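Local coordinates for protein beta-galactosidase (Bacillus circulans, PDB 4MAD) that probably hydrolyses terminal non-reducing beta-D-galactose residues from beta-D-galactosides, as a family 35 glycoside hydrolase, at residues A[35-40]-A[62-67]; A[245-250]-A[283-288]. One frame throughout, in Å; residues are numbered along the deposited sequence.

Interaction 1: A[35-40]-A[62-67]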
loop_
_atom_site.group_PDB
_atom_site.type_symbol
_atom_site.label_atom_id
_atom_site.label_comp_id
_atom_site.label_asym_id
_atom_site.label_seq_id
_atom_site.Cartn_x
_atom_site.Cartn_y
_atom_site.Cartn_z
ATOM N N SER A 35 -9.576 16.556 10.819
ATOM C CA SER A 35 -8.353 15.966 10.347
ATOM C C SER A 35 -8.500 15.311 8.997
ATOM O O SER A 35 -9.519 14.812 8.642
ATOM C CB SER A 35 -7.808 14.976 11.390
ATOM O OG SER A 35 -6.756 14.199 10.948
ATOM N N GLY A 36 -7.408 15.330 8.275
ATOM C CA GLY A 36 -7.363 14.726 6.984
ATOM C C GLY A 36 -6.264 13.697 6.928
ATOM O O GLY A 36 -5.201 13.939 7.291
ATOM N N ALA A 37 -6.597 12.519 6.456
ATOM C CA ALA A 37 -5.572 11.499 6.256
ATOM C C ALA A 37 -4.739 11.709 4.988
ATOM O O ALA A 37 -5.259 11.863 3.922
ATOM C CB ALA A 37 -6.175 10.158 6.241
ATOM N N MET A 38 -3.437 11.752 5.189
ATOM C CA MET A 38 -2.486 11.731 4.126
ATOM C C MET A 38 -1.271 10.904 4.549
ATOM O O MET A 38 -0.743 11.110 5.575
ATOM C CB MET A 38 -2.037 13.133 3.761
ATOM C CG MET A 38 -0.978 13.165 2.753
ATOM S SD MET A 38 -0.351 14.827 2.362
ATOM C CE MET A 38 0.994 14.378 1.303
ATOM N N HIS A 39 -0.863 9.989 3.715
ATOM C CA HIS A 39 0.248 9.115 4.051
ATOM C C HIS A 39 1.540 9.555 3.382
ATOM O O HIS A 39 1.600 9.646 2.199
ATOM C CB HIS A 39 -0.068 7.731 3.554
ATOM C CG HIS A 39 -1.284 7.132 4.153
ATOM N ND1 HIS A 39 -1.874 7.619 5.289
ATOM C CD2 HIS A 39 -2.055 6.101 3.743
ATOM C CE1 HIS A 39 -2.938 6.900 5.566
ATOM N NE2 HIS A 39 -3.082 5.993 4.627
ATOM N N TYR A 40 2.574 9.797 4.149
ATOM C CA TYR A 40 3.778 10.325 3.554
ATOM C C TYR A 40 4.266 9.380 2.453
ATOM O O TYR A 40 4.850 9.795 1.517
ATOM C CB TYR A 40 4.883 10.590 4.586
ATOM C CG TYR A 40 5.191 9.422 5.435
ATOM C CD1 TYR A 40 6.270 8.641 5.184
ATOM C CD2 TYR A 40 4.415 9.115 6.476
ATOM C CE1 TYR A 40 6.528 7.523 5.937
ATOM C CE2 TYR A 40 4.675 8.009 7.261
ATOM C CZ TYR A 40 5.731 7.190 6.973
ATOM O OH TYR A 40 5.994 6.103 7.718
ATOM N N THR A 62 -5.760 19.521 11.248
ATOM C CA THR A 62 -4.927 18.413 11.584
ATOM C C THR A 62 -4.707 17.532 10.348
ATOM O O THR A 62 -5.564 17.458 9.531
ATOM C CB THR A 62 -5.617 17.625 12.685
ATOM O OG1 THR A 62 -5.980 18.482 13.749
ATOM C CG2 THR A 62 -4.737 16.545 13.183
ATOM N N VAL A 63 -3.554 16.881 10.270
ATOM C CA VAL A 63 -3.279 15.852 9.291
ATOM C C VAL A 63 -2.909 14.586 10.071
ATOM O O VAL A 63 -2.342 14.659 11.101
ATOM C CB VAL A 63 -2.154 16.198 8.288
ATOM C CG1 VAL A 63 -0.852 16.417 8.960
ATOM C CG2 VAL A 63 -2.026 15.147 7.267
ATOM N N GLU A 64 -3.316 13.440 9.542
ATOM C CA GLU A 64 -3.115 12.193 10.179
ATOM C C GLU A 64 -2.420 11.263 9.216
ATOM O O GLU A 64 -2.818 11.171 8.107
ATOM C CB GLU A 64 -4.443 11.586 10.602
ATOM C CG GLU A 64 -4.388 10.205 11.142
ATOM C CD GLU A 64 -4.434 9.171 10.026
ATOM O OE1 GLU A 64 -5.348 9.198 9.218
ATOM O OE2 GLU A 64 -3.520 8.367 9.985
ATOM N N THR A 65 -1.399 10.573 9.690
ATOM C CA THR A 65 -0.749 9.588 8.888
ATOM C C THR A 65 -0.457 8.325 9.664
ATOM O O THR A 65 -0.153 8.377 10.791
ATOM C CB THR A 65 0.568 10.095 8.309
ATOM O OG1 THR A 65 1.098 9.155 7.382
ATOM C CG2 THR A 65 1.550 10.322 9.408
ATOM N N TYR A 66 -0.534 7.196 8.992
ATOM C CA TYR A 66 0.028 5.967 9.469
ATOM C C TYR A 66 1.543 6.014 9.342
ATOM O O TYR A 66 2.046 6.861 8.682
ATOM C CB TYR A 66 -0.432 4.787 8.634
ATOM C CG TYR A 66 -1.811 4.274 8.872
ATOM C CD1 TYR A 66 -2.213 3.821 10.092
ATOM C CD2 TYR A 66 -2.693 4.156 7.831
ATOM C CE1 TYR A 66 -3.483 3.314 10.269
ATOM C CE2 TYR A 66 -3.915 3.668 8.009
ATOM C CZ TYR A 66 -4.334 3.233 9.227
ATOM O OH TYR A 66 -5.599 2.750 9.389
ATOM N N VAL A 67 2.226 5.088 10.011
ATOM C CA VAL A 67 3.649 4.828 9.819
ATOM C C VAL A 67 3.846 3.424 9.272
ATOM O O VAL A 67 3.393 2.534 9.859
ATOM C CB VAL A 67 4.444 4.866 11.135
ATOM C CG1 VAL A 67 5.849 4.682 10.858
ATOM C CG2 VAL A 67 4.214 6.168 11.894
#
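With chi1 at 53°, CG of Tyr40 sits between its backbone N and carbonyl carbon, and this carries the ring across Thr65 at about a right angle. Thr65 OG1 comes to the edge of that ring, 3.4 Å from Tyr40 CD2. The same hydroxyl donates to Tyr66 O, in the carbonyl plane and on a lone pair, at 2.8 Å from Thr65 OG1. That carbonyl also meets the ring edge, with Tyr40 CE2 3.2 Å from Tyr66 O. At the end of the ring, Tyr40 OH packs against Val67 CG1 and is hydrogen-bonded to His72 and to the amide of Ala68. A phenylalanine in place of Tyr40 would probably leave His72 NE2 and the Ala68 amide without this partner.

Upstream along the chain, strands 35-38 and 62-66, the first two of the TIM barrel, run parallel, their axes 35° apart. Thr62 O takes Gly36 N, Gly36 O takes Glu64 N at 3.0 Å, and Glu64 O takes Met38 N. Val63 CG2 and Met38 CB touch on the side covered by helices 48-58 and 87-97. On the barrel interior, Glu64 bends at chi2 and brings OE1 to 3.2 Å from Ala37 CB, while Ser35 OG lies 3.5 Å from Glu64 CB. Further along, His39 and Tyr66 lie side by side with ring planes at 49°, and His39 CE1 is 3.6 Å from Tyr66 CD2.

His39 ND1 is buried with no partner in the model. By contrast, Ser35 OG and Glu64 OE1 both bond to Asn283, while Tyr66, hydrogen-bonded to Asn170, lies beside the predicted nucleophile Glu247, consistent with this end of the strands lining the active site.

Interaction 2: A[245-250]-A[283-288]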
loop_
_atom_site.group_PDB
_atom_site.type_symbol
_atom_site.label_atom_id
_atom_site.label_comp_id
_atom_site.label_asym_id
_atom_site.label_seq_id
_atom_site.Cartn_x
_atom_site.Cartn_y
_atom_site.Cartn_z
ATOM N N CYS A 245 -14.846 10.307 14.740
ATOM C CA CYS A 245 -14.747 9.346 13.672
ATOM C C CYS A 245 -13.328 9.379 13.170
ATOM O O CYS A 245 -12.959 10.256 12.505
ATOM C CB CYS A 245 -15.667 9.738 12.546
ATOM S SG CYS A 245 -15.557 8.655 11.131
ATOM N N MET A 246 -12.522 8.436 13.581
ATOM C CA MET A 246 -11.132 8.406 13.188
ATOM C C MET A 246 -10.804 8.071 11.721
ATOM O O MET A 246 -9.800 8.460 11.250
ATOM C CB MET A 246 -10.343 7.585 14.176
ATOM C CG MET A 246 -8.944 7.616 13.960
ATOM S SD MET A 246 -8.076 9.157 14.136
ATOM C CE MET A 246 -8.752 9.794 15.593
ATOM N N GLU A 247 -11.688 7.337 11.065
ATOM C CA GLU A 247 -11.690 7.165 9.640
ATOM C C GLU A 247 -13.125 7.337 9.106
ATOM O O GLU A 247 -13.942 6.530 9.303
ATOM C CB GLU A 247 -11.134 5.796 9.230
ATOM C CG GLU A 247 -9.805 5.433 9.845
ATOM C CD GLU A 247 -9.355 4.014 9.515
ATOM O OE1 GLU A 247 -10.036 3.352 8.727
ATOM O OE2 GLU A 247 -8.370 3.589 10.109
ATOM N N PHE A 248 -13.386 8.446 8.460
ATOM C CA PHE A 248 -14.628 8.654 7.738
ATOM C C PHE A 248 -14.300 8.289 6.297
ATOM O O PHE A 248 -13.654 9.028 5.601
ATOM C CB PHE A 248 -15.091 10.104 7.883
ATOM C CG PHE A 248 -16.224 10.516 6.965
ATOM C CD1 PHE A 248 -17.243 9.674 6.632
ATOM C CD2 PHE A 248 -16.283 11.793 6.460
ATOM C CE1 PHE A 248 -18.250 10.129 5.806
ATOM C CE2 PHE A 248 -17.257 12.171 5.646
ATOM C CZ PHE A 248 -18.244 11.344 5.344
ATOM N N TRP A 249 -14.790 7.131 5.884
ATOM C CA TRP A 249 -14.488 6.585 4.590
ATOM C C TRP A 249 -15.398 7.289 3.582
ATOM O O TRP A 249 -16.427 6.806 3.232
ATOM C CB TRP A 249 -14.704 5.048 4.543
ATOM C CG TRP A 249 -13.957 4.322 5.581
ATOM C CD1 TRP A 249 -12.713 4.544 5.928
ATOM C CD2 TRP A 249 -14.419 3.245 6.390
ATOM N NE1 TRP A 249 -12.335 3.705 6.918
ATOM C CE2 TRP A 249 -13.388 2.900 7.233
ATOM C CE3 TRP A 249 -15.615 2.565 6.495
ATOM C CZ2 TRP A 249 -13.502 1.902 8.160
ATOM C CZ3 TRP A 249 -15.725 1.593 7.422
ATOM C CH2 TRP A 249 -14.682 1.263 8.228
ATOM N N HIS A 250 -14.990 8.453 3.153
ATOM C CA HIS A 250 -15.826 9.258 2.273
ATOM C C HIS A 250 -15.660 8.870 0.820
ATOM O O HIS A 250 -16.313 9.352 -0.038
ATOM C CB HIS A 250 -15.536 10.740 2.439
ATOM C CG HIS A 250 -14.261 11.161 1.827
ATOM N ND1 HIS A 250 -13.040 10.862 2.372
ATOM C CD2 HIS A 250 -14.006 11.809 0.682
ATOM C CE1 HIS A 250 -12.089 11.334 1.604
ATOM N NE2 HIS A 250 -12.646 11.914 0.575
ATOM N N ASN A 283 -11.821 12.533 11.037
ATOM C CA ASN A 283 -10.648 12.358 10.200
ATOM C C ASN A 283 -11.056 11.782 8.856
ATOM O O ASN A 283 -11.516 10.717 8.798
ATOM C CB ASN A 283 -9.646 11.444 10.873
ATOM C CG ASN A 283 -8.368 11.292 10.100
ATOM O OD1 ASN A 283 -7.842 12.243 9.554
ATOM N ND2 ASN A 283 -7.855 10.070 10.077
ATOM N N PHE A 284 -10.885 12.543 7.800
ATOM C CA PHE A 284 -11.282 12.114 6.502
ATOM C C PHE A 284 -10.279 11.036 5.996
ATOM O O PHE A 284 -9.119 11.290 5.951
ATOM C CB PHE A 284 -11.325 13.299 5.539
ATOM C CG PHE A 284 -12.635 13.980 5.464
ATOM C CD1 PHE A 284 -13.370 13.904 4.357
ATOM C CD2 PHE A 284 -13.108 14.704 6.502
ATOM C CE1 PHE A 284 -14.580 14.506 4.305
ATOM C CE2 PHE A 284 -14.297 15.316 6.422
ATOM C CZ PHE A 284 -15.024 15.215 5.331
ATOM N N TYR A 285 -10.791 9.873 5.609
ATOM C CA TYR A 285 -10.005 8.840 5.004
ATOM C C TYR A 285 -10.485 8.538 3.574
ATOM O O TYR A 285 -11.527 8.000 3.417
ATOM C CB TYR A 285 -10.105 7.596 5.851
ATOM C CG TYR A 285 -9.016 6.604 5.550
ATOM C CD1 TYR A 285 -7.925 6.460 6.368
ATOM C CD2 TYR A 285 -9.047 5.870 4.395
ATOM C CE1 TYR A 285 -6.929 5.570 6.062
ATOM C CE2 TYR A 285 -8.047 5.018 4.079
ATOM C CZ TYR A 285 -7.000 4.849 4.915
ATOM O OH TYR A 285 -6.029 3.983 4.568
ATOM N N MET A 286 -9.713 8.877 2.542
ATOM C CA MET A 286 -8.460 9.611 2.602
ATOM C C MET A 286 -8.682 11.062 2.151
ATOM O O MET A 286 -9.466 11.303 1.298
ATOM C CB MET A 286 -7.464 9.007 1.648
ATOM C CG MET A 286 -6.998 7.665 1.961
ATOM S SD MET A 286 -5.989 7.516 3.340
ATOM C CE MET A 286 -4.617 8.448 2.818
ATOM N N ALA A 287 -8.025 12.014 2.776
ATOM C CA ALA A 287 -8.104 13.359 2.269
ATOM C C ALA A 287 -7.330 13.534 0.994
ATOM O O ALA A 287 -7.807 14.020 0.068
ATOM C CB ALA A 287 -7.624 14.360 3.270
ATOM N N HIS A 288 -6.079 13.141 1.047
ATOM C CA HIS A 288 -5.266 12.856 -0.096
ATOM C C HIS A 288 -4.747 11.405 -0.049
ATOM O O HIS A 288 -4.118 11.028 0.855
ATOM C CB HIS A 288 -4.092 13.812 -0.144
ATOM C CG HIS A 288 -3.172 13.554 -1.286
ATOM N ND1 HIS A 288 -3.570 13.693 -2.588
ATOM C CD2 HIS A 288 -1.909 13.080 -1.326
ATOM C CE1 HIS A 288 -2.577 13.350 -3.373
ATOM N NE2 HIS A 288 -1.547 13.021 -2.632
#
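Segments 245-250 and 283-288 form a parallel pairing of the last two barrel strands at their C-terminal ends, where clan GH-A enzymes carry the nucleophile, here the predicted Glu247. Asn283 takes both ends of a kinked stretch: its N donates to Cys245 O and its O accepts from Phe248 N at 3.0 Å, one residue more than regular pairing would span. Met246 O is then taken by the asparagine side chain. With chi1 at -176°, CG of Asn283 is anti to its N and ND2 reaches Met246 O at 2.8 Å, with that oxygen in the amide plane and the bond nearly along the C=O axis. Ser35 OG at OD1 and Glu64 OE1 at ND2 also hold this amide. Farther on, Tyr285 N reaches Phe248 O at 3.0 Å, approaching from above the carbonyl plane.

Glu247 and Tyr285 run side by side, their CB atoms 4.0 Å apart. The anti lone pair of Glu247 OE1 accepts Trp249 NE1 at 2.9 Å, in the indole plane, which fixes the carboxylate against the tryptophan; OE2 makes a salt bridge with Arg104. Trp249 turns its edge toward the face of Tyr285 in an offset edge-to-face pair with planes at 90°, Trp249 CD1 lying 4.0 Å from Tyr285 CB. Met286, which follows a cis peptide bond, places SD over the centre of one face of the same tyrosine ring.

The other side of the strands is aromatic as well. Phe248 points its edge at the face of Phe284 in a T-shaped pair with planes at 74°, Phe248 CE2 being 3.8 Å from Phe284 CZ, and His250 completes the cluster. Helix 265-276 covers it through Val268, Thr271 and Leu272, while strand 218-223 borders Cys245 and Met246, and strand 34-38 lies against Tyr285 and Met286.

Overall arrangement
From the N terminus, the chain lays down strand 34-38, passes through helix 48-58 and returns as strand 62-66, so interaction 1 closes the first beta-alpha-beta crossover of the barrel. The next four strands follow before 244-249, and the chain then runs by way of helix 265-276 to 281-284, where interaction 2 closes the last crossover. The two contacts are in series; neither encloses nor crosses the other. They meet nonetheless, because strand 281-284 pairs with 34-38 and seals the eight-stranded barrel. Ser35 O to Phe284 N, at 2.8 Å, is a probable backbone bond across that seam, joining the beginning of the barrel to its end.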